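Local structure of genome polyprotein (Chicken sicinivirus JSY, 6QWT) at residues Gln407-Thr412 with Asp419-Leu424; Leu424-His429 with Glu460-Arg465; Tyr395-Ile400 with Ala428-Pro433; Arg18-Lys23 with Leu157-Arg162. The protein is a viral polyprotein whose C-terminal part, the 3Dpol chain described here, is an RNA-dependent RNA polymerase that probably copies the viral genome. All coordinates share one frame; numbering follows the deposited sequence.

Contact 1: Gln407-Thr412 with Asp419-Leu424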
loop_
_atom_site.group_PDB
_atom_site.type_symbol
_atom_site.label_atom_id
_atom_site.label_comp_id
_atom_site.label_asym_id
_atom_site.label_seq_id
_atom_site.Cartn_x
_atom_site.Cartn_y
_atom_site.Cartn_z
ATOM N N GLN A 407 7.048 -12.261 15.707
ATOM C CA GLN A 407 8.231 -12.402 14.865
ATOM C C GLN A 407 9.014 -11.097 14.765
ATOM O O GLN A 407 10.249 -11.114 14.799
ATOM C CB GLN A 407 7.829 -12.887 13.471
ATOM C CG GLN A 407 7.195 -14.268 13.443
ATOM C CD GLN A 407 8.114 -15.356 13.969
ATOM O OE1 GLN A 407 9.243 -15.516 13.500
ATOM N NE2 GLN A 407 7.631 -16.113 14.948
ATOM N N SER A 408 8.320 -9.963 14.639
ATOM C CA SER A 408 9.013 -8.693 14.432
ATOM C C SER A 408 9.882 -8.322 15.625
ATOM O O SER A 408 10.936 -7.699 15.451
ATOM C CB SER A 408 8.011 -7.572 14.158
ATOM O OG SER A 408 7.369 -7.749 12.908
ATOM N N VAL A 409 9.462 -8.693 16.837
ATOM C CA VAL A 409 10.199 -8.296 18.028
ATOM C C VAL A 409 11.565 -8.959 18.093
ATOM O O VAL A 409 12.450 -8.483 18.813
ATOM C CB VAL A 409 9.379 -8.607 19.296
ATOM C CG1 VAL A 409 9.418 -10.097 19.610
ATOM C CG2 VAL A 409 9.886 -7.783 20.472
ATOM N N MET A 410 11.768 -10.040 17.347
ATOM C CA MET A 410 13.023 -10.776 17.362
ATOM C C MET A 410 14.061 -10.189 16.412
ATOM O O MET A 410 15.144 -10.767 16.265
ATOM C CB MET A 410 12.761 -12.248 17.033
ATOM C CG MET A 410 11.650 -12.864 17.888
ATOM S SD MET A 410 11.700 -14.667 17.999
ATOM C CE MET A 410 10.916 -15.130 16.453
ATOM N N TRP A 411 13.769 -9.054 15.783
ATOM C CA TRP A 411 14.688 -8.429 14.844
ATOM C C TRP A 411 14.667 -6.921 15.041
ATOM O O TRP A 411 13.695 -6.350 15.543
ATOM C CB TRP A 411 14.334 -8.773 13.391
ATOM C CG TRP A 411 14.289 -10.241 13.121
ATOM C CD1 TRP A 411 13.228 -11.077 13.314
ATOM C CD2 TRP A 411 15.356 -11.057 12.618
ATOM N NE1 TRP A 411 13.566 -12.362 12.957
ATOM C CE2 TRP A 411 14.868 -12.376 12.527
ATOM C CE3 TRP A 411 16.676 -10.798 12.233
ATOM C CZ2 TRP A 411 15.652 -13.433 12.068
ATOM C CZ3 TRP A 411 17.453 -11.848 11.777
ATOM C CH2 TRP A 411 16.939 -13.150 11.700
ATOM N N THR A 412 15.758 -6.279 14.636
ATOM C CA THR A 412 15.883 -4.833 14.732
ATOM C C THR A 412 16.669 -4.318 13.537
ATOM O O THR A 412 17.407 -5.062 12.888
ATOM C CB THR A 412 16.566 -4.407 16.039
ATOM O OG1 THR A 412 16.623 -2.977 16.103
ATOM C CG2 THR A 412 17.977 -4.970 16.118
ATOM N N ASP A 419 12.439 1.230 21.165
ATOM C CA ASP A 419 11.511 1.769 20.176
ATOM C C ASP A 419 10.787 0.660 19.421
ATOM O O ASP A 419 9.622 0.831 19.042
ATOM C CB ASP A 419 12.251 2.680 19.197
ATOM C CG ASP A 419 12.800 3.929 19.864
ATOM O OD1 ASP A 419 13.335 4.803 19.148
ATOM O OD2 ASP A 419 12.698 4.034 21.105
ATOM N N VAL A 420 11.452 -0.476 19.194
ATOM C CA VAL A 420 10.791 -1.610 18.557
ATOM C C VAL A 420 9.722 -2.189 19.479
ATOM O O VAL A 420 8.607 -2.504 19.041
ATOM C CB VAL A 420 11.831 -2.672 18.155
ATOM C CG1 VAL A 420 11.143 -3.943 17.661
ATOM C CG2 VAL A 420 12.770 -2.116 17.095
ATOM N N ILE A 421 10.041 -2.330 20.767
ATOM C CA ILE A 421 9.082 -2.869 21.728
ATOM C C ILE A 421 7.881 -1.943 21.870
ATOM O O ILE A 421 6.730 -2.397 21.903
ATOM C CB ILE A 421 9.771 -3.108 23.084
ATOM C CG1 ILE A 421 10.563 -4.410 23.057
ATOM C CG2 ILE A 421 8.759 -3.129 24.218
ATOM C CD1 ILE A 421 11.876 -4.286 23.738
ATOM N N THR A 422 8.129 -0.634 21.952
ATOM C CA THR A 422 7.038 0.316 22.144
ATOM C C THR A 422 6.052 0.277 20.981
ATOM O O THR A 422 4.834 0.270 21.192
ATOM C CB THR A 422 7.602 1.724 22.329
ATOM O OG1 THR A 422 8.373 1.775 23.536
ATOM C CG2 THR A 422 6.479 2.741 22.415
ATOM N N SER A 423 6.555 0.236 19.743
ATOM C CA SER A 423 5.656 0.289 18.595
ATOM C C SER A 423 4.852 -0.998 18.440
ATOM O O SER A 423 3.745 -0.970 17.891
ATOM C CB SER A 423 6.446 0.587 17.319
ATOM O OG SER A 423 7.548 -0.288 17.192
ATOM N N LEU A 424 5.381 -2.130 18.910
ATOM C CA LEU A 424 4.632 -3.379 18.857
ATOM C C LEU A 424 3.587 -3.480 19.961
ATOM O O LEU A 424 2.593 -4.198 19.792
ATOM C CB LEU A 424 5.589 -4.571 18.927
ATOM C CG LEU A 424 6.552 -4.687 17.737
ATOM C CD1 LEU A 424 7.545 -5.818 17.944
ATOM C CD2 LEU A 424 5.802 -4.869 16.420
#

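Contact 2: Leu424-His429 with Glu460-Arg465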
loop_
_atom_site.group_PDB
_atom_site.type_symbol
_atom_site.label_atom_id
_atom_site.label_comp_id
_atom_site.label_asym_id
_atom_site.label_seq_id
_atom_site.Cartn_x
_atom_site.Cartn_y
_atom_site.Cartn_z
ATOM N N LEU A 424 5.381 -2.130 18.910
ATOM C CA LEU A 424 4.632 -3.379 18.857
ATOM C C LEU A 424 3.587 -3.480 19.961
ATOM O O LEU A 424 2.593 -4.198 19.792
ATOM C CB LEU A 424 5.589 -4.571 18.927
ATOM C CG LEU A 424 6.552 -4.687 17.737
ATOM C CD1 LEU A 424 7.545 -5.818 17.944
ATOM C CD2 LEU A 424 5.802 -4.869 16.420
ATOM N N CYS A 425 3.782 -2.773 21.077
ATOM C CA CYS A 425 2.749 -2.717 22.106
ATOM C C CYS A 425 1.453 -2.144 21.550
ATOM O O CYS A 425 0.360 -2.570 21.938
ATOM C CB CYS A 425 3.238 -1.886 23.290
ATOM S SG CYS A 425 4.546 -2.679 24.240
ATOM N N TYR A 426 1.555 -1.176 20.633
ATOM C CA TYR A 426 0.367 -0.584 20.031
ATOM C C TYR A 426 -0.427 -1.592 19.213
ATOM O O TYR A 426 -1.627 -1.389 18.995
ATOM C CB TYR A 426 0.755 0.601 19.147
ATOM C CG TYR A 426 1.388 1.746 19.899
ATOM C CD1 TYR A 426 2.673 2.177 19.593
ATOM C CD2 TYR A 426 0.700 2.402 20.916
ATOM C CE1 TYR A 426 3.258 3.227 20.279
ATOM C CE2 TYR A 426 1.280 3.455 21.608
ATOM C CZ TYR A 426 2.559 3.862 21.284
ATOM O OH TYR A 426 3.146 4.907 21.962
ATOM N N LEU A 427 0.216 -2.665 18.752
ATOM C CA LEU A 427 -0.462 -3.694 17.975
ATOM C C LEU A 427 -0.970 -4.835 18.844
ATOM O O LEU A 427 -2.065 -5.355 18.606
ATOM C CB LEU A 427 0.481 -4.247 16.899
ATOM C CG LEU A 427 1.090 -3.233 15.924
ATOM C CD1 LEU A 427 2.058 -3.918 14.972
ATOM C CD2 LEU A 427 -0.005 -2.519 15.153
ATOM N N ALA A 428 -0.197 -5.221 19.861
ATOM C CA ALA A 428 -0.426 -6.457 20.600
ATOM C C ALA A 428 -1.494 -6.350 21.683
ATOM O O ALA A 428 -2.143 -7.355 21.990
ATOM C CB ALA A 428 0.886 -6.930 21.235
ATOM N N HIS A 429 -1.700 -5.170 22.274
ATOM C CA HIS A 429 -2.629 -5.071 23.398
ATOM C C HIS A 429 -4.070 -5.361 22.997
ATOM O O HIS A 429 -4.877 -5.723 23.861
ATOM C CB HIS A 429 -2.539 -3.687 24.046
ATOM C CG HIS A 429 -3.311 -2.629 23.322
ATOM N ND1 HIS A 429 -4.646 -2.380 23.567
ATOM C CD2 HIS A 429 -2.936 -1.758 22.356
ATOM C CE1 HIS A 429 -5.059 -1.399 22.783
ATOM N NE2 HIS A 429 -4.041 -1.005 22.038
ATOM N N GLU A 460 -3.449 -0.731 30.827
ATOM C CA GLU A 460 -4.449 0.273 31.173
ATOM C C GLU A 460 -4.243 1.563 30.393
ATOM O O GLU A 460 -5.217 2.255 30.070
ATOM C CB GLU A 460 -4.419 0.555 32.676
ATOM C CG GLU A 460 -5.129 -0.493 33.507
ATOM C CD GLU A 460 -4.171 -1.307 34.346
ATOM O OE1 GLU A 460 -4.526 -1.632 35.499
ATOM O OE2 GLU A 460 -3.063 -1.619 33.853
ATOM N N VAL A 461 -2.990 1.905 30.088
ATOM C CA VAL A 461 -2.711 3.091 29.284
ATOM C C VAL A 461 -3.187 2.885 27.851
ATOM O O VAL A 461 -3.826 3.763 27.257
ATOM C CB VAL A 461 -1.209 3.429 29.332
ATOM C CG1 VAL A 461 -0.861 4.475 28.275
ATOM C CG2 VAL A 461 -0.811 3.908 30.722
ATOM N N LEU A 462 -2.883 1.722 27.272
ATOM C CA LEU A 462 -3.251 1.477 25.882
ATOM C C LEU A 462 -4.761 1.364 25.722
ATOM O O LEU A 462 -5.331 1.908 24.769
ATOM C CB LEU A 462 -2.555 0.216 25.370
ATOM C CG LEU A 462 -1.028 0.315 25.318
ATOM C CD1 LEU A 462 -0.386 -1.052 25.121
ATOM C CD2 LEU A 462 -0.591 1.288 24.230
ATOM N N GLN A 463 -5.427 0.666 26.645
ATOM C CA GLN A 463 -6.870 0.495 26.529
ATOM C C GLN A 463 -7.604 1.807 26.772
ATOM O O GLN A 463 -8.579 2.112 26.077
ATOM C CB GLN A 463 -7.357 -0.589 27.491
ATOM C CG GLN A 463 -8.878 -0.728 27.570
ATOM C CD GLN A 463 -9.503 -1.315 26.308
ATOM O OE1 GLN A 463 -8.818 -1.572 25.313
ATOM N NE2 GLN A 463 -10.813 -1.534 26.349
ATOM N N TYR A 464 -7.150 2.602 27.744
ATOM C CA TYR A 464 -7.783 3.898 27.970
ATOM C C TYR A 464 -7.651 4.789 26.742
ATOM O O TYR A 464 -8.632 5.387 26.285
ATOM C CB TYR A 464 -7.180 4.604 29.186
ATOM C CG TYR A 464 -7.493 6.085 29.167
ATOM C CD1 TYR A 464 -8.761 6.547 29.505
ATOM C CD2 TYR A 464 -6.541 7.016 28.763
ATOM C CE1 TYR A 464 -9.062 7.893 29.464
ATOM C CE2 TYR A 464 -6.838 8.364 28.718
ATOM C CZ TYR A 464 -8.098 8.797 29.070
ATOM O OH TYR A 464 -8.396 10.142 29.029
ATOM N N ARG A 465 -6.436 4.903 26.201
ATOM C CA ARG A 465 -6.225 5.800 25.070
ATOM C C ARG A 465 -6.960 5.321 23.825
ATOM O O ARG A 465 -7.399 6.146 23.018
ATOM C CB ARG A 465 -4.729 5.960 24.795
ATOM C CG ARG A 465 -4.078 7.019 25.675
ATOM C CD ARG A 465 -2.665 7.356 25.239
ATOM N NE ARG A 465 -2.614 8.018 23.938
ATOM C CZ ARG A 465 -2.941 9.290 23.724
ATOM N NH1 ARG A 465 -2.855 9.799 22.503
ATOM N NH2 ARG A 465 -3.358 10.055 24.726
HETATM O O HOH W 1 -7.023 -3.288 24.135
#

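Contact 3: Tyr395-Ile400 with Ala428-Pro433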
loop_
_atom_site.group_PDB
_atom_site.type_symbol
_atom_site.label_atom_id
_atom_site.label_comp_id
_atom_site.label_asym_id
_atom_site.label_seq_id
_atom_site.Cartn_x
_atom_site.Cartn_y
_atom_site.Cartn_z
ATOM N N TYR A 395 -17.767 -0.683 19.751
ATOM C CA TYR A 395 -16.431 -0.291 19.331
ATOM C C TYR A 395 -15.593 -1.536 19.071
ATOM O O TYR A 395 -15.652 -2.508 19.829
ATOM C CB TYR A 395 -15.787 0.609 20.384
ATOM C CG TYR A 395 -16.619 1.846 20.625
ATOM C CD1 TYR A 395 -17.486 1.925 21.705
ATOM C CD2 TYR A 395 -16.574 2.915 19.741
ATOM C CE1 TYR A 395 -18.268 3.048 21.913
ATOM C CE2 TYR A 395 -17.348 4.040 19.939
ATOM C CZ TYR A 395 -18.193 4.103 21.025
ATOM O OH TYR A 395 -18.962 5.225 21.219
ATOM N N ILE A 396 -14.825 -1.503 17.984
ATOM C CA ILE A 396 -14.253 -2.701 17.382
ATOM C C ILE A 396 -12.735 -2.623 17.445
ATOM O O ILE A 396 -12.136 -1.654 16.964
ATOM C CB ILE A 396 -14.728 -2.874 15.928
ATOM C CG1 ILE A 396 -16.242 -2.652 15.832
ATOM C CG2 ILE A 396 -14.345 -4.249 15.403
ATOM C CD1 ILE A 396 -17.067 -3.645 16.632
ATOM N N HIS A 397 -12.116 -3.660 18.022
ATOM C CA HIS A 397 -10.665 -3.764 18.108
ATOM C C HIS A 397 -10.088 -4.267 16.785
ATOM O O HIS A 397 -10.620 -5.213 16.197
ATOM C CB HIS A 397 -10.252 -4.725 19.223
ATOM C CG HIS A 397 -10.499 -4.207 20.607
ATOM N ND1 HIS A 397 -9.571 -3.459 21.299
ATOM C CD2 HIS A 397 -11.557 -4.356 21.437
ATOM C CE1 HIS A 397 -10.052 -3.158 22.492
ATOM N NE2 HIS A 397 -11.255 -3.690 22.601
ATOM N N PRO A 398 -9.005 -3.660 16.301
ATOM C CA PRO A 398 -8.205 -4.291 15.243
ATOM C C PRO A 398 -7.219 -5.274 15.853
ATOM O O PRO A 398 -6.242 -4.881 16.499
ATOM C CB PRO A 398 -7.499 -3.096 14.587
ATOM C CG PRO A 398 -7.382 -2.084 15.683
ATOM C CD PRO A 398 -8.543 -2.298 16.620
ATOM N N VAL A 399 -7.482 -6.563 15.663
ATOM C CA VAL A 399 -6.694 -7.625 16.277
ATOM C C VAL A 399 -5.794 -8.210 15.195
ATOM O O VAL A 399 -6.228 -9.031 14.381
ATOM C CB VAL A 399 -7.584 -8.691 16.920
ATOM C CG1 VAL A 399 -6.737 -9.741 17.638
ATOM C CG2 VAL A 399 -8.560 -8.032 17.884
ATOM N N ILE A 400 -4.534 -7.787 15.188
ATOM C CA ILE A 400 -3.572 -8.260 14.201
ATOM C C ILE A 400 -3.140 -9.677 14.553
ATOM O O ILE A 400 -3.215 -10.107 15.710
ATOM C CB ILE A 400 -2.371 -7.292 14.114
ATOM C CG1 ILE A 400 -1.613 -7.479 12.796
ATOM C CG2 ILE A 400 -1.444 -7.452 15.314
ATOM C CD1 ILE A 400 -0.793 -6.267 12.394
ATOM N N ALA A 428 -0.197 -5.221 19.861
ATOM C CA ALA A 428 -0.426 -6.457 20.600
ATOM C C ALA A 428 -1.494 -6.350 21.683
ATOM O O ALA A 428 -2.143 -7.355 21.990
ATOM C CB ALA A 428 0.886 -6.930 21.235
ATOM N N HIS A 429 -1.700 -5.170 22.274
ATOM C CA HIS A 429 -2.629 -5.071 23.398
ATOM C C HIS A 429 -4.070 -5.361 22.997
ATOM O O HIS A 429 -4.877 -5.723 23.861
ATOM C CB HIS A 429 -2.539 -3.687 24.046
ATOM C CG HIS A 429 -3.311 -2.629 23.322
ATOM N ND1 HIS A 429 -4.646 -2.380 23.567
ATOM C CD2 HIS A 429 -2.936 -1.758 22.356
ATOM C CE1 HIS A 429 -5.059 -1.399 22.783
ATOM N NE2 HIS A 429 -4.041 -1.005 22.038
ATOM N N HIS A 430 -4.411 -5.213 21.712
ATOM C CA HIS A 430 -5.770 -5.471 21.244
ATOM C C HIS A 430 -6.178 -6.934 21.373
ATOM O O HIS A 430 -7.371 -7.235 21.263
ATOM C CB HIS A 430 -5.919 -5.029 19.787
ATOM C CG HIS A 430 -5.996 -3.543 19.610
ATOM N ND1 HIS A 430 -7.002 -2.781 20.161
ATOM C CD2 HIS A 430 -5.191 -2.682 18.945
ATOM C CE1 HIS A 430 -6.817 -1.512 19.842
ATOM N NE2 HIS A 430 -5.723 -1.424 19.104
ATOM N N ALA A 431 -5.233 -7.843 21.596
ATOM C CA ALA A 431 -5.548 -9.256 21.767
ATOM C C ALA A 431 -6.179 -9.569 23.118
ATOM O O ALA A 431 -6.550 -10.722 23.351
ATOM C CB ALA A 431 -4.283 -10.103 21.591
ATOM N N GLY A 432 -6.306 -8.585 24.006
ATOM C CA GLY A 432 -6.792 -8.825 25.342
ATOM C C GLY A 432 -5.701 -8.624 26.374
ATOM O O GLY A 432 -4.512 -8.799 26.090
ATOM N N PRO A 433 -6.091 -8.258 27.600
ATOM C CA PRO A 433 -5.077 -7.926 28.618
ATOM C C PRO A 433 -4.108 -9.057 28.921
ATOM O O PRO A 433 -2.916 -8.799 29.130
ATOM C CB PRO A 433 -5.928 -7.561 29.847
ATOM C CG PRO A 433 -7.283 -8.146 29.580
ATOM C CD PRO A 433 -7.463 -8.071 28.099
#

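Contact 4: Arg18-Lys23 with Leu157-Arg162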
loop_
_atom_site.group_PDB
_atom_site.type_symbol
_atom_site.label_atom_id
_atom_site.label_comp_id
_atom_site.label_asym_id
_atom_site.label_seq_id
_atom_site.Cartn_x
_atom_site.Cartn_y
_atom_site.Cartn_z
ATOM N N ARG A 18 22.929 -6.379 1.345
ATOM C CA ARG A 18 22.994 -6.802 2.735
ATOM C C ARG A 18 21.787 -6.256 3.487
ATOM O O ARG A 18 21.409 -5.092 3.315
ATOM C CB ARG A 18 24.291 -6.327 3.399
ATOM C CG ARG A 18 24.464 -6.805 4.829
ATOM C CD ARG A 18 25.689 -6.177 5.467
ATOM N NE ARG A 18 26.833 -6.187 4.561
ATOM C CZ ARG A 18 27.719 -7.175 4.490
ATOM N NH1 ARG A 18 28.728 -7.103 3.636
ATOM N NH2 ARG A 18 27.594 -8.239 5.273
ATOM N N SER A 19 21.186 -7.103 4.319
ATOM C CA SER A 19 20.005 -6.716 5.076
ATOM C C SER A 19 20.391 -5.874 6.284
ATOM O O SER A 19 21.419 -6.112 6.924
ATOM C CB SER A 19 19.232 -7.955 5.530
ATOM O OG SER A 19 18.132 -7.602 6.355
ATOM N N LYS A 20 19.557 -4.877 6.584
ATOM C CA LYS A 20 19.697 -4.094 7.806
ATOM C C LYS A 20 19.066 -4.773 9.013
ATOM O O LYS A 20 19.222 -4.277 10.135
ATOM C CB LYS A 20 19.076 -2.707 7.619
ATOM C CG LYS A 20 19.518 -1.994 6.355
ATOM C CD LYS A 20 20.286 -0.721 6.671
ATOM C CE LYS A 20 20.379 0.182 5.449
ATOM N NZ LYS A 20 19.040 0.671 5.011
ATOM N N LEU A 21 18.365 -5.887 8.810
ATOM C CA LEU A 21 17.700 -6.584 9.902
ATOM C C LEU A 21 18.685 -7.531 10.573
ATOM O O LEU A 21 19.236 -8.429 9.926
ATOM C CB LEU A 21 16.485 -7.349 9.382
ATOM C CG LEU A 21 15.264 -6.513 8.996
ATOM C CD1 LEU A 21 14.291 -7.328 8.152
ATOM C CD2 LEU A 21 14.579 -5.974 10.241
ATOM N N VAL A 22 18.913 -7.326 11.870
ATOM C CA VAL A 22 19.792 -8.175 12.659
ATOM C C VAL A 22 19.012 -8.693 13.860
ATOM O O VAL A 22 17.998 -8.121 14.267
ATOM C CB VAL A 22 21.067 -7.433 13.111
ATOM C CG1 VAL A 22 21.848 -6.933 11.895
ATOM C CG2 VAL A 22 20.712 -6.274 14.021
ATOM N N LYS A 23 19.492 -9.804 14.418
ATOM C CA LYS A 23 18.814 -10.427 15.547
ATOM C C LYS A 23 18.760 -9.475 16.737
ATOM O O LYS A 23 19.742 -8.805 17.067
ATOM C CB LYS A 23 19.519 -11.723 15.938
ATOM C CG LYS A 23 19.442 -12.804 14.870
ATOM C CD LYS A 23 20.130 -14.081 15.325
ATOM C CE LYS A 23 19.997 -15.183 14.286
ATOM N NZ LYS A 23 20.734 -16.411 14.697
ATOM N N LEU A 157 15.281 -4.421 -4.079
ATOM C CA LEU A 157 14.710 -5.556 -3.370
ATOM C C LEU A 157 14.295 -5.109 -1.973
ATOM O O LEU A 157 15.069 -4.460 -1.258
ATOM C CB LEU A 157 15.723 -6.697 -3.297
ATOM C CG LEU A 157 16.255 -7.177 -4.647
ATOM C CD1 LEU A 157 17.366 -8.202 -4.468
ATOM C CD2 LEU A 157 15.122 -7.746 -5.487
ATOM N N LYS A 158 13.066 -5.435 -1.593
ATOM C CA LYS A 158 12.517 -4.931 -0.339
ATOM C C LYS A 158 13.106 -5.706 0.830
ATOM O O LYS A 158 12.875 -6.912 0.971
ATOM C CB LYS A 158 10.994 -5.016 -0.335
ATOM C CG LYS A 158 10.374 -4.309 0.866
ATOM C CD LYS A 158 8.850 -4.350 0.877
ATOM C CE LYS A 158 8.304 -3.020 1.392
ATOM N NZ LYS A 158 7.207 -2.532 0.515
ATOM N N ASP A 159 13.852 -5.005 1.677
ATOM C CA ASP A 159 14.466 -5.574 2.871
ATOM C C ASP A 159 13.406 -5.667 3.964
ATOM O O ASP A 159 13.017 -4.651 4.547
ATOM C CB ASP A 159 15.637 -4.696 3.293
ATOM C CG ASP A 159 16.459 -5.292 4.428
ATOM O OD1 ASP A 159 17.382 -4.585 4.889
ATOM O OD2 ASP A 159 16.198 -6.440 4.863
ATOM N N GLU A 160 12.929 -6.883 4.236
ATOM C CA GLU A 160 11.823 -7.077 5.165
ATOM C C GLU A 160 11.795 -8.530 5.620
ATOM O O GLU A 160 12.377 -9.408 4.981
ATOM C CB GLU A 160 10.478 -6.706 4.528
ATOM C CG GLU A 160 9.914 -7.810 3.634
ATOM C CD GLU A 160 8.771 -7.343 2.753
ATOM O OE1 GLU A 160 8.702 -7.787 1.586
ATOM O OE2 GLU A 160 7.942 -6.539 3.228
ATOM N N LEU A 161 11.103 -8.771 6.735
ATOM C CA LEU A 161 10.893 -10.135 7.205
ATOM C C LEU A 161 9.946 -10.878 6.270
ATOM O O LEU A 161 8.942 -10.328 5.808
ATOM C CB LEU A 161 10.321 -10.136 8.624
ATOM C CG LEU A 161 11.243 -9.756 9.787
ATOM C CD1 LEU A 161 10.508 -9.911 11.109
ATOM C CD2 LEU A 161 12.524 -10.583 9.780
ATOM N N ARG A 162 10.271 -12.139 5.988
ATOM C CA ARG A 162 9.448 -12.985 5.137
ATOM C C ARG A 162 9.343 -14.369 5.758
ATOM O O ARG A 162 10.220 -14.790 6.518
ATOM C CB ARG A 162 10.025 -13.093 3.717
ATOM C CG ARG A 162 10.187 -11.758 3.012
ATOM C CD ARG A 162 8.868 -11.266 2.462
ATOM N NE ARG A 162 8.619 -11.803 1.127
ATOM C CZ ARG A 162 7.428 -11.835 0.544
ATOM N NH1 ARG A 162 6.362 -11.359 1.178
ATOM N NH2 ARG A 162 7.302 -12.345 -0.676
HETATM O O HOH W 2 19.119 -3.075 2.886
#

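Contact 1: Gln407-Thr412 with Asp419-Leu424
Val-420 presents its two methyl groups to different parts of the 407-412 backbone and side chains, and no hydrogen bond crosses between the segments. Its CG1, anti to the backbone N (chi1 172°), runs out to the carbonyl oxygen of Trp-411, with Val-420 CG1 and Trp-411 O 4.1 Å apart; the carbonyl of Ser-408 lies somewhat farther from the same methyl. The other branch, Val-420 CG2, comes within 4.1 Å of Thr-412 OG1, the two side chains crossing at about a right angle. The hydroxyl's hydrogen bond is with Gly-414 N; the methyl only packs against it. One residue on, Ile-421 CG1 lies 4.3 Å from Val-409 CG2, and the side chain otherwise packs on Phe-452, Pro-454 and Phe-456. The segments belong to the C-terminal helical part of the polymerase, the thumb of the right-hand fold: a type I beta turn from Ser-408 to Trp-411, closed by Trp-411 N to Ser-408 O at 3.2 Å, leads from helix 402-408 into strand 411-412, and helix 417-428 packs against that turn. Leu-424, a helical turn after Val-420, reaches the turn with both methyls. Its CD1 lies 3.6 Å from Val-409 CB and equally close to Val-409 N, while CD2 sits 4.2 Å from Ser-408 CB. Ser-408 OG bonds to the Thr-404 carbonyl within its own helix, and Trp-439 of helix 433-449 touches both Val-409 and Leu-424.

Contact 2: Leu424-His429 with Glu460-Arg465
Leu-462 lies over one face of the His-429 imidazole, with its CB almost exactly above the ring centre. The CB is 3.6 Å from the His-429 ring centroid and only 10° off the ring normal, a CH-pi contact over the face. His-429 holds its CG between the backbone N and the carbonyl carbon (chi1 81°), which lays the ring flat against the neighbouring helix. Beyond CB the leucine branches at CG. Its CD1 turns back to the root of the histidine, where Leu-462 CD1 meets His-429 CB at 3.6 Å, and the same methyl is equally near the carbonyl oxygen of Cys-425. CD2 goes the other way, to Tyr-426: Leu-462 CD2 is 3.7 Å from Tyr-426 CD2, and the two side chains cross at about a right angle. Leu-462 is thus wedged among Cys-425, Tyr-426 and His-429. At the polar side of the ring a water joins the segments. It stands 2.6 Å from His-429 ND1, donates to Gln-463 OE1 at 2.7 Å, and makes a longer bond to the His-429 carbonyl oxygen. Gln-463 NE2 is hydrogen-bonded to Asp-389. Helix 417-428 and helix 459-469 meet here with helix 433-449 packed beside them: its Tyr-436 touches both Cys-425 and Leu-462, while Gln-463 reaches His-397 on strand 396-400.

Contact 3: Tyr395-Ile400 with Ala428-Pro433
His-430 and His-397 meet nitrogen to nitrogen, and His-430 gives up more surface to this contact than any other residue. Its ND1 is 2.9 Å from His-397 ND1, in a nearly straight hydrogen bond (175°) in which either ring could be the donor. Each nitrogen lies near the plane of the other ring, at its edge, and the planes are turned 65° apart, an arrangement of rims that leaves neither ring over the other's face. The outer nitrogens have acidic partners, His-397 NE2 with Asp-389 and His-430 NE2 with Asp-213, so the two rings link carboxylates on different parts of the chain. If both NE2 atoms donate to these carboxylates, the ring that donates through ND1 would be doubly protonated, a charge the nearby acids would probably stabilise; which ring it is stays open. Pro-398 supplies the flat packing: its CD stands 3.8 Å from the His-430 centroid, 10° off the normal, a CH-pi contact. His-429 NE2 lies over the opposite face, toward the rim, so the imidazole is enclosed on both sides. At the backbone, Pro-398 O comes within 3.3 Å of His-430 CB. Val-399 then extends CG2 to the His-430 carbonyl, 3.7 Å from its oxygen. Strand 396-400 pairs with 384-388 in an antiparallel hairpin that, in picornaviral polymerases, corresponds to the motif E region between palm and thumb; here its second strand is fastened to the turn between two thumb helices.

Contact 4: Arg18-Lys23 with Leu157-Arg162
Asp-159 reaches across to the backbone turn at Ser-19 and Lys-20, where its carboxylate takes two hydrogen bonds. Starting at CB, the side chain extends with CG anti to the backbone N (chi1 -173°), which carries the carboxylate out to the other segment. CG itself lies 3.4 Å from Ser-19 OG, and the group ends in two oxygens with separate partners. OD1 accepts from the backbone of Lys-20, 2.8 Å from that N with an N-H...O angle of 169°; a water bridges the same oxygen to the Arg-18 carbonyl. The ammonium of Lys-20 stays farther off, NZ to Asp-159 OD1 5.5 Å, where opposite charges may still attract weakly. OD2 takes the Ser-19 hydroxyl proton, with OG to OD2 2.7 Å. Both bonds use syn lone pairs, so each oxygen takes its donor on the side facing the other, which fixes the rotation of the carboxylate. Ser-19 OG meanwhile accepts from Leu-21 N at 3.0 Å, forming an ST turn whose hydroxyl thus joins the turn to the acid. Beyond it Leu-21 CD1 lies 3.8 Å from Glu-160 C, and Leu-21 CD1 is 4.0 Å from Leu-161 CD2. Pro-36 of strand 34-36, which pairs with strand 161-163, touches Ser-19, Leu-21 and Leu-161 together, while strand 22-23 goes on to pair with strand 411-412 and Arg-413 binds the Asp-159 carbonyl.

Overall arrangement
In chain order contact 4 closes first, then contact 1 opens inside the loop that contact 3 closes, and contact 2 follows contact 1, sharing Leu-424 and helix 417-428. Contacts 2 and 3 are the nearest pair, centres about 8 Å apart, and share Ala-428 and His-429; centre to centre, contact 1 lies about 14 Å from contact 2 and 17 Å from contact 3. Contacts 1, 2 and 3 belong to the thumb and its junction with the palm. Contact 4 stands about 27 Å centre to centre from contacts 2 and 3, yet touches contact 1 through paired strands 22-23 and 411-412 and through Trp-411 against Leu-161, consistent with fingers and thumb being joined in picornaviral polymerases.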